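Local coordinates for protein glutathione peroxidase (Hypocrea jecorina, PDB 6VPD) that probably reduces hydroperoxides to the corresponding alcohols with thioredoxin as electron donor, as a member of the glutathione peroxidase family, at residues A[151-156]-A[170-175]; A[91-96]-A[121-126]; A[32-37]-A[130-135]. One frame throughout, in Å; residues are numbered along the deposited sequence.

Contact 1. Residues A[151-156]-A[170-175]; sequences VKWNFE and WASTTE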
loop_
_atom_site.group_PDB
_atom_site.type_symbol
_atom_site.label_atom_id
_atom_site.label_comp_id
_atom_site.label_asym_id
_atom_site.label_seq_id
_atom_site.Cartn_x
_atom_site.Cartn_y
_atom_site.Cartn_z
ATOM N N VAL A 151 -6.348 -0.366 -9.370
ATOM C CA VAL A 151 -5.253 0.270 -8.653
ATOM C C VAL A 151 -5.683 0.538 -7.221
ATOM O O VAL A 151 -6.731 1.148 -6.968
ATOM C CB VAL A 151 -4.832 1.562 -9.362
ATOM C CG1 VAL A 151 -3.705 2.233 -8.606
ATOM C CG2 VAL A 151 -4.417 1.249 -10.797
ATOM N N LYS A 152 -4.875 0.084 -6.272
ATOM C CA LYS A 152 -5.260 0.149 -4.867
ATOM C C LYS A 152 -5.024 1.534 -4.280
ATOM O O LYS A 152 -5.860 2.034 -3.524
ATOM C CB LYS A 152 -4.492 -0.905 -4.066
ATOM C CG LYS A 152 -4.579 -2.304 -4.665
ATOM C CD LYS A 152 -3.299 -3.125 -4.419
ATOM C CE LYS A 152 -2.978 -4.044 -5.617
ATOM N NZ LYS A 152 -1.677 -4.772 -5.469
ATOM N N TRP A 153 -3.911 2.178 -4.628
ATOM C CA TRP A 153 -3.504 3.400 -3.954
ATOM C C TRP A 153 -2.727 4.267 -4.941
ATOM O O TRP A 153 -2.500 3.880 -6.095
ATOM C CB TRP A 153 -2.695 3.043 -2.706
ATOM C CG TRP A 153 -2.472 4.158 -1.727
ATOM C CD1 TRP A 153 -1.263 4.631 -1.273
ATOM C CD2 TRP A 153 -3.478 4.939 -1.067
ATOM N NE1 TRP A 153 -1.463 5.658 -0.371
ATOM C CE2 TRP A 153 -2.811 5.871 -0.234
ATOM C CE3 TRP A 153 -4.877 4.955 -1.114
ATOM C CZ2 TRP A 153 -3.500 6.804 0.547
ATOM C CZ3 TRP A 153 -5.560 5.894 -0.349
ATOM C CH2 TRP A 153 -4.872 6.796 0.480
ATOM N N ASN A 154 -2.327 5.458 -4.490
ATOM C CA ASN A 154 -1.452 6.273 -5.318
ATOM C C ASN A 154 -0.142 5.527 -5.549
ATOM O O ASN A 154 0.277 4.700 -4.731
ATOM C CB ASN A 154 -1.161 7.638 -4.669
ATOM C CG ASN A 154 -2.400 8.329 -4.120
ATOM O OD1 ASN A 154 -3.259 8.800 -4.868
ATOM N ND2 ASN A 154 -2.468 8.442 -2.799
ATOM N N PHE A 155 0.494 5.803 -6.690
ATOM C CA PHE A 155 1.871 5.391 -6.973
ATOM C C PHE A 155 2.034 3.907 -7.280
ATOM O O PHE A 155 3.139 3.376 -7.145
ATOM C CB PHE A 155 2.823 5.777 -5.832
ATOM C CG PHE A 155 2.977 7.249 -5.667
ATOM C CD1 PHE A 155 2.114 7.959 -4.850
ATOM C CD2 PHE A 155 3.969 7.938 -6.343
ATOM C CE1 PHE A 155 2.236 9.340 -4.704
ATOM C CE2 PHE A 155 4.103 9.314 -6.201
ATOM C CZ PHE A 155 3.232 10.014 -5.379
ATOM N N GLU A 156 0.986 3.207 -7.699
ATOM C CA GLU A 156 1.227 1.957 -8.401
ATOM C C GLU A 156 1.998 2.276 -9.680
ATOM O O GLU A 156 1.854 3.364 -10.254
ATOM C CB GLU A 156 -0.092 1.220 -8.702
ATOM C CG GLU A 156 -0.771 0.572 -7.459
ATOM C CD GLU A 156 -1.489 -0.767 -7.743
ATOM O OE1 GLU A 156 -2.604 -0.981 -7.214
ATOM O OE2 GLU A 156 -0.935 -1.628 -8.468
ATOM N N TRP A 170 3.864 -2.982 -9.967
ATOM C CA TRP A 170 4.314 -3.007 -8.579
ATOM C C TRP A 170 3.399 -2.161 -7.719
ATOM O O TRP A 170 2.950 -1.095 -8.140
ATOM C CB TRP A 170 5.750 -2.505 -8.432
ATOM C CG TRP A 170 6.751 -3.430 -9.024
ATOM C CD1 TRP A 170 7.458 -4.400 -8.377
ATOM C CD2 TRP A 170 7.159 -3.481 -10.398
ATOM N NE1 TRP A 170 8.279 -5.051 -9.265
ATOM C CE2 TRP A 170 8.107 -4.510 -10.513
ATOM C CE3 TRP A 170 6.808 -2.758 -11.538
ATOM C CZ2 TRP A 170 8.718 -4.823 -11.721
ATOM C CZ3 TRP A 170 7.408 -3.081 -12.738
ATOM C CH2 TRP A 170 8.350 -4.103 -12.822
ATOM N N ALA A 171 3.143 -2.625 -6.503
ATOM C CA ALA A 171 2.238 -1.907 -5.620
ATOM C C ALA A 171 2.888 -0.619 -5.123
ATOM O O ALA A 171 4.092 -0.394 -5.271
ATOM C CB ALA A 171 1.828 -2.787 -4.449
ATOM N N SER A 172 2.062 0.241 -4.522
ATOM C CA SER A 172 2.570 1.511 -3.990
ATOM C C SER A 172 3.654 1.303 -2.941
ATOM O O SER A 172 4.508 2.178 -2.751
ATOM C CB SER A 172 1.423 2.325 -3.394
ATOM O OG SER A 172 0.800 1.636 -2.318
ATOM N N THR A 173 3.634 0.161 -2.252
ATOM C CA THR A 173 4.580 -0.154 -1.193
ATOM C C THR A 173 5.931 -0.623 -1.723
ATOM O O THR A 173 6.892 -0.711 -0.950
ATOM C CB THR A 173 3.981 -1.235 -0.285
ATOM O OG1 THR A 173 3.768 -2.437 -1.047
ATOM C CG2 THR A 173 2.640 -0.766 0.303
ATOM N N THR A 174 6.025 -0.962 -3.006
ATOM C CA THR A 174 7.304 -1.340 -3.585
ATOM C C THR A 174 8.118 -0.089 -3.901
ATOM O O THR A 174 7.596 0.917 -4.402
ATOM C CB THR A 174 7.108 -2.173 -4.853
ATOM O OG1 THR A 174 6.348 -3.350 -4.554
ATOM C CG2 THR A 174 8.445 -2.585 -5.434
ATOM N N GLU A 175 9.361 -0.153 -3.600
ATOM C CA GLU A 175 10.195 1.022 -3.794
ATOM C C GLU A 175 10.758 1.037 -5.215
ATOM O O GLU A 175 11.346 0.033 -5.656
ATOM C CB GLU A 175 11.328 1.051 -2.767
ATOM C CG GLU A 175 12.224 -0.200 -2.709
ATOM C CD GLU A 175 11.531 -1.446 -2.142
ATOM O OE1 GLU A 175 10.389 -1.340 -1.631
ATOM O OE2 GLU A 175 12.140 -2.539 -2.212
#
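Glu156 and Ser172 bring the two loops closest, their CA atoms lying 4.6 Å apart at the open end of the antiparallel hairpin formed by strands 157-160 and 166-170 of the thioredoxin fold. Trp153, Asn154 and Phe155 spell the WNF sequence characteristic of glutathione peroxidases; Trp153 also starts a type II turn that ends at Glu156. Followed outward, the Glu156 side chain runs beside the backbone of 170-172. Its CB passes the carbonyl O of Trp170 at 3.9 Å, and its CG comes within 4.1 Å of the backbone N of Ser172. A bend at chi2 (-145°) then turns the carboxylate back toward its own loop. There OE1 accepts from Lys152 N at 2.7 Å through the lone pair directed away from OE2; with 170° at the hydrogen this bond is nearly straight and ties Lys152, just before the turn, to Glu156 at its last position. OE2 forms a salt bridge with Arg169, so separate partners hold the two carboxylate oxygens. At the root of the side chain, Glu156 CA makes a CH...O contact with Trp170 O at 3.5 Å. The second subunit also reaches this region, its Tyr65 packing on Lys152 and its Lys178 on Trp153. At the far end of the contact Ser172 OG meets the indole of Trp153 at its edge, near the ring plane, 3.8 Å from CD1.

Contact 2. Residues A[91-96]-A[121-126]; sequences PCNQFG and MGKINV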
loop_
_atom_site.group_PDB
_atom_site.type_symbol
_atom_site.label_atom_id
_atom_site.label_comp_id
_atom_site.label_asym_id
_atom_site.label_seq_id
_atom_site.Cartn_x
_atom_site.Cartn_y
_atom_site.Cartn_z
ATOM N N PRO A 91 -1.481 12.436 -12.469
ATOM C CA PRO A 91 -2.153 12.786 -11.216
ATOM C C PRO A 91 -3.519 12.133 -11.113
ATOM O O PRO A 91 -4.214 11.920 -12.112
ATOM C CB PRO A 91 -2.268 14.307 -11.297
ATOM C CG PRO A 91 -1.217 14.715 -12.275
ATOM C CD PRO A 91 -1.126 13.616 -13.266
ATOM N N CYS A 92 -3.904 11.825 -9.880
ATOM C CA CYS A 92 -5.154 11.122 -9.618
ATOM C C CYS A 92 -5.683 11.537 -8.258
ATOM O O CYS A 92 -4.992 11.389 -7.243
ATOM C CB CYS A 92 -4.957 9.611 -9.668
ATOM S SG CYS A 92 -6.503 8.736 -9.891
ATOM N N ASN A 93 -6.912 12.041 -8.249
ATOM C CA ASN A 93 -7.580 12.489 -7.039
ATOM C C ASN A 93 -8.374 11.381 -6.365
ATOM O O ASN A 93 -8.981 11.624 -5.318
ATOM C CB ASN A 93 -8.516 13.654 -7.368
ATOM C CG ASN A 93 -9.664 13.238 -8.284
ATOM O OD1 ASN A 93 -9.602 12.188 -8.943
ATOM N ND2 ASN A 93 -10.719 14.064 -8.337
ATOM N N GLN A 94 -8.373 10.174 -6.926
ATOM C CA GLN A 94 -9.268 9.111 -6.492
ATOM C C GLN A 94 -8.850 8.435 -5.196
ATOM O O GLN A 94 -9.552 7.523 -4.767
ATOM C CB GLN A 94 -9.395 8.037 -7.578
ATOM C CG GLN A 94 -10.273 8.406 -8.759
ATOM C CD GLN A 94 -10.404 7.273 -9.791
ATOM O OE1 GLN A 94 -9.505 6.448 -9.948
ATOM N NE2 GLN A 94 -11.523 7.242 -10.501
ATOM N N PHE A 95 -7.752 8.817 -4.544
ATOM C CA PHE A 95 -7.297 8.101 -3.340
ATOM C C PHE A 95 -7.153 9.083 -2.168
ATOM O O PHE A 95 -6.059 9.304 -1.641
ATOM C CB PHE A 95 -5.983 7.334 -3.608
ATOM C CG PHE A 95 -6.073 6.367 -4.761
ATOM C CD1 PHE A 95 -6.638 5.111 -4.592
ATOM C CD2 PHE A 95 -5.606 6.724 -6.028
ATOM C CE1 PHE A 95 -6.733 4.229 -5.668
ATOM C CE2 PHE A 95 -5.703 5.855 -7.101
ATOM C CZ PHE A 95 -6.261 4.610 -6.923
ATOM N N GLY A 96 -8.276 9.664 -1.749
ATOM C CA GLY A 96 -8.338 10.482 -0.541
ATOM C C GLY A 96 -9.655 10.308 0.200
ATOM O O GLY A 96 -10.723 10.332 -0.426
ATOM N N MET A 121 1.602 14.438 -16.296
ATOM C CA MET A 121 0.584 14.551 -17.327
ATOM C C MET A 121 -0.706 15.149 -16.768
ATOM O O MET A 121 -0.825 15.475 -15.581
ATOM C CB MET A 121 0.340 13.175 -17.962
ATOM C CG MET A 121 1.562 12.626 -18.694
ATOM S SD MET A 121 1.868 13.550 -20.218
ATOM C CE MET A 121 3.504 13.010 -20.689
ATOM N N GLY A 122 -1.684 15.307 -17.653
ATOM C CA GLY A 122 -2.989 15.755 -17.222
ATOM C C GLY A 122 -3.583 14.826 -16.186
ATOM O O GLY A 122 -3.184 13.669 -16.051
ATOM N N LYS A 123 -4.536 15.358 -15.424
ATOM C CA LYS A 123 -5.180 14.564 -14.386
ATOM C C LYS A 123 -6.141 13.573 -15.028
ATOM O O LYS A 123 -6.844 13.904 -15.986
ATOM C CB LYS A 123 -5.924 15.459 -13.392
ATOM C CG LYS A 123 -6.730 14.697 -12.337
ATOM C CD LYS A 123 -8.224 15.090 -12.399
ATOM C CE LYS A 123 -9.172 13.920 -12.019
ATOM N NZ LYS A 123 -10.570 14.359 -11.694
ATOM N N ILE A 124 -6.154 12.340 -14.513
ATOM C CA ILE A 124 -7.024 11.293 -15.040
ATOM C C ILE A 124 -7.620 10.471 -13.900
ATOM O O ILE A 124 -7.212 10.559 -12.734
ATOM C CB ILE A 124 -6.295 10.347 -16.015
ATOM C CG1 ILE A 124 -5.082 9.730 -15.344
ATOM C CG2 ILE A 124 -5.918 11.047 -17.329
ATOM C CD1 ILE A 124 -4.622 8.551 -16.092
ATOM N N ASN A 125 -8.593 9.652 -14.261
ATOM C CA ASN A 125 -9.095 8.620 -13.377
ATOM C C ASN A 125 -8.469 7.296 -13.768
ATOM O O ASN A 125 -8.450 6.940 -14.950
ATOM C CB ASN A 125 -10.615 8.552 -13.447
ATOM C CG ASN A 125 -11.257 9.708 -12.736
ATOM O OD1 ASN A 125 -11.450 9.664 -11.525
ATOM N ND2 ASN A 125 -11.540 10.776 -13.471
ATOM N N VAL A 126 -7.927 6.583 -12.777
ATOM C CA VAL A 126 -7.383 5.257 -13.043
ATOM C C VAL A 126 -8.390 4.150 -12.800
ATOM O O VAL A 126 -8.129 3.007 -13.191
ATOM C CB VAL A 126 -6.116 4.966 -12.207
ATOM C CG1 VAL A 126 -5.043 6.012 -12.488
ATOM C CG2 VAL A 126 -6.430 4.878 -10.714
#
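Ile124 N donates to the carbonyl O of Pro91 at 3.1 Å, the main hydrogen bond between the two segments. The angle at the hydrogen is 173°, and the donor stands nearly in line with the C=O bond, so the geometry supports a well-formed backbone link. It joins the loop 121-126 to the end of strand 85-92, an outermost strand of the chain's central sheet in the thioredoxin fold. Residues 91-95, PCNQF, belong to a signature sequence of glutathione peroxidases. A second link is weaker: Val126 N approaches Gln94 OE1 at 3.2 Å, but the angle of 126° is far from straight. The other end of that amide is held more securely, since Gln94 NE2 donates to the backbone O of Asn127, just beyond the loop. The bond to Asn127 O, with the weak one from Val126 N, would orient the Gln94 amide, whose chain is extended beyond CG and reaches across to the loop. The Asn125 side chain crosses Gln94 at about a right angle, with the two amide planes turned 61° apart; their proximity is packing without a hydrogen bond. Around these polar groups the side chains close in. The Pro91 ring lies against the backbone of Met121 and Gly122, its CD directed at their carbonyls. Farther along, Val126 CG2 touches two residues of 91-96. It lies 3.9 Å from Cys92 SG, while Tyr135 of helix 133-141 also packs on Val126. That same methyl meets Phe95 at the ring edge, near the ring plane, where Val126 CG2 stands 3.8 Å from both CE2 and CZ.

Contact 3. Residues A[32-37]-A[130-135]; sequences FKVPDG and DAHPLY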
loop_
_atom_site.group_PDB
_atom_site.type_symbol
_atom_site.label_atom_id
_atom_site.label_comp_id
_atom_site.label_asym_id
_atom_site.label_seq_id
_atom_site.Cartn_x
_atom_site.Cartn_y
_atom_site.Cartn_z
ATOM N N PHE A 32 -1.709 4.654 -27.615
ATOM C CA PHE A 32 -2.638 5.468 -26.845
ATOM C C PHE A 32 -2.258 6.941 -26.916
ATOM O O PHE A 32 -1.117 7.302 -27.207
ATOM C CB PHE A 32 -2.677 5.016 -25.394
ATOM C CG PHE A 32 -3.495 3.780 -25.156
ATOM C CD1 PHE A 32 -2.918 2.527 -25.248
ATOM C CD2 PHE A 32 -4.848 3.875 -24.808
ATOM C CE1 PHE A 32 -3.679 1.389 -25.028
ATOM C CE2 PHE A 32 -5.604 2.747 -24.578
ATOM C CZ PHE A 32 -5.021 1.503 -24.686
ATOM N N LYS A 33 -3.251 7.790 -26.667
ATOM C CA LYS A 33 -3.083 9.228 -26.523
ATOM C C LYS A 33 -3.562 9.616 -25.132
ATOM O O LYS A 33 -4.508 9.023 -24.610
ATOM C CB LYS A 33 -3.878 10.012 -27.588
ATOM C CG LYS A 33 -3.506 9.708 -29.026
ATOM C CD LYS A 33 -4.316 8.525 -29.571
ATOM C CE LYS A 33 -3.880 8.168 -30.997
ATOM N NZ LYS A 33 -4.896 7.319 -31.709
ATOM N N VAL A 34 -2.903 10.600 -24.530
ATOM C CA VAL A 34 -3.206 11.045 -23.169
ATOM C C VAL A 34 -3.068 12.557 -23.113
ATOM O O VAL A 34 -2.331 13.160 -23.911
ATOM C CB VAL A 34 -2.266 10.393 -22.133
ATOM C CG1 VAL A 34 -2.479 8.885 -22.041
ATOM C CG2 VAL A 34 -0.828 10.697 -22.503
ATOM N N PRO A 35 -3.743 13.208 -22.165
ATOM C CA PRO A 35 -3.565 14.656 -22.004
ATOM C C PRO A 35 -2.361 14.973 -21.138
ATOM O O PRO A 35 -2.125 14.330 -20.113
ATOM C CB PRO A 35 -4.857 15.090 -21.309
ATOM C CG PRO A 35 -5.158 13.913 -20.424
ATOM C CD PRO A 35 -4.741 12.677 -21.216
ATOM N N ASP A 36 -1.594 15.982 -21.549
ATOM C CA ASP A 36 -0.579 16.496 -20.642
ATOM C C ASP A 36 -1.215 17.509 -19.695
ATOM O O ASP A 36 -2.414 17.785 -19.758
ATOM C CB ASP A 36 0.599 17.098 -21.408
ATOM C CG ASP A 36 0.173 18.143 -22.425
ATOM O OD1 ASP A 36 -0.897 18.765 -22.242
ATOM O OD2 ASP A 36 0.919 18.346 -23.409
ATOM N N GLY A 37 -0.395 18.079 -18.810
ATOM C CA GLY A 37 -0.915 19.010 -17.818
ATOM C C GLY A 37 -1.764 20.111 -18.424
ATOM O O GLY A 37 -2.871 20.394 -17.954
ATOM N N ASP A 130 -15.248 5.464 -15.729
ATOM C CA ASP A 130 -14.675 6.726 -16.141
ATOM C C ASP A 130 -13.154 6.682 -16.273
ATOM O O ASP A 130 -12.546 7.719 -16.565
ATOM C CB ASP A 130 -15.041 7.785 -15.109
ATOM C CG ASP A 130 -14.549 7.406 -13.714
ATOM O OD1 ASP A 130 -14.831 6.268 -13.270
ATOM O OD2 ASP A 130 -13.838 8.220 -13.079
ATOM N N ALA A 131 -12.519 5.538 -16.016
ATOM C CA ALA A 131 -11.063 5.481 -16.062
ATOM C C ALA A 131 -10.565 5.787 -17.469
ATOM O O ALA A 131 -11.192 5.410 -18.462
ATOM C CB ALA A 131 -10.557 4.107 -15.619
ATOM N N HIS A 132 -9.428 6.465 -17.556
ATOM C CA HIS A 132 -8.880 6.764 -18.868
ATOM C C HIS A 132 -8.649 5.463 -19.636
ATOM O O HIS A 132 -8.197 4.471 -19.047
ATOM C CB HIS A 132 -7.576 7.549 -18.744
ATOM C CG HIS A 132 -7.065 8.043 -20.057
ATOM N ND1 HIS A 132 -6.523 7.201 -21.002
ATOM C CD2 HIS A 132 -7.063 9.281 -20.606
ATOM C CE1 HIS A 132 -6.190 7.904 -22.071
ATOM N NE2 HIS A 132 -6.508 9.167 -21.856
ATOM N N PRO A 133 -8.964 5.421 -20.938
ATOM C CA PRO A 133 -8.788 4.163 -21.693
ATOM C C PRO A 133 -7.419 3.542 -21.521
ATOM O O PRO A 133 -7.314 2.312 -21.465
ATOM C CB PRO A 133 -9.039 4.583 -23.153
ATOM C CG PRO A 133 -9.946 5.765 -23.050
ATOM C CD PRO A 133 -9.574 6.486 -21.761
ATOM N N LEU A 134 -6.364 4.357 -21.410
ATOM C CA LEU A 134 -5.028 3.815 -21.168
ATOM C C LEU A 134 -4.995 2.917 -19.930
ATOM O O LEU A 134 -4.451 1.807 -19.970
ATOM C CB LEU A 134 -4.021 4.953 -21.021
ATOM C CG LEU A 134 -2.649 4.423 -20.581
ATOM C CD1 LEU A 134 -2.026 3.475 -21.633
ATOM C CD2 LEU A 134 -1.689 5.538 -20.166
ATOM N N TYR A 135 -5.560 3.391 -18.812
ATOM C CA TYR A 135 -5.530 2.603 -17.583
ATOM C C TYR A 135 -6.454 1.397 -17.643
ATOM O O TYR A 135 -6.168 0.378 -17.000
ATOM C CB TYR A 135 -5.875 3.471 -16.374
ATOM C CG TYR A 135 -4.622 4.008 -15.764
ATOM C CD1 TYR A 135 -3.952 3.292 -14.801
ATOM C CD2 TYR A 135 -4.060 5.190 -16.222
ATOM C CE1 TYR A 135 -2.777 3.754 -14.261
ATOM C CE2 TYR A 135 -2.869 5.665 -15.687
ATOM C CZ TYR A 135 -2.238 4.940 -14.702
ATOM O OH TYR A 135 -1.063 5.392 -14.164
#
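His132, whose ring edge meets Lys33 O, accepts the backbone N-H of Leu134 at ND1, 2.9 Å from Leu134 N, which makes the histidine the N-cap of helix 133-141. The bond angle is 159° and the donor lies close to the imidazole plane, which suits the in-plane lone pair of the accepting nitrogen. This bond fixes the rotation of the ring and turns its other edge to strand 33-35, where Lys33 O lies near the ring plane, 3.2 Å from His132 CE1. With CG anti to its own backbone N (chi1 -172°), the imidazole is carried toward the strand, and Val34 crosses it at about a right angle, Val34 CG1 lying 3.8 Å from His132 CE1. Strand 33-35 pairs antiparallel with 41-43 to form the small N-terminal hairpin that glutathione peroxidases add to the thioredoxin fold, and the contact packs that hairpin on the start of the helix. The apolar part centres on Phe32 and Leu134. Leu134 CA sits over a face of the Phe32 ring, 4.0 Å from the centroid and 30° off the normal, the geometry of a CH-pi contact. Over the same face Leu134 CD1 comes within 3.8 Å of Phe32 CG. Trp137 of the same helix also meets the Phe32 ring. The other methyl of the leucine turns to the strand, placing Leu134 CD2 3.9 Å from Val34 CG1, and Phe90 of strand 85-92 packs on both residues.

How the contacts relate
All three contacts are partly buried, with contact 2 between the others: its centre lies 14 Å from that of contact 1 and 10 Å from that of contact 3. Contact 2 buries the most surface, 461 Å², and is the one with a clear backbone hydrogen bond between its segments. Contact 1, beside the second subunit, has no hydrogen bond between its segments; its carboxylate bonds within 151-156 and to Arg169. Contact 3 relies on a helix cap and apolar packing. Phe95 joins contacts 1 and 2 by packing against residues 151-154. Contacts 2 and 3 are instead linked by probable backbone bonds, Gly122 to Pro35 and His132 to Asn125, while Tyr135 meets Ile124.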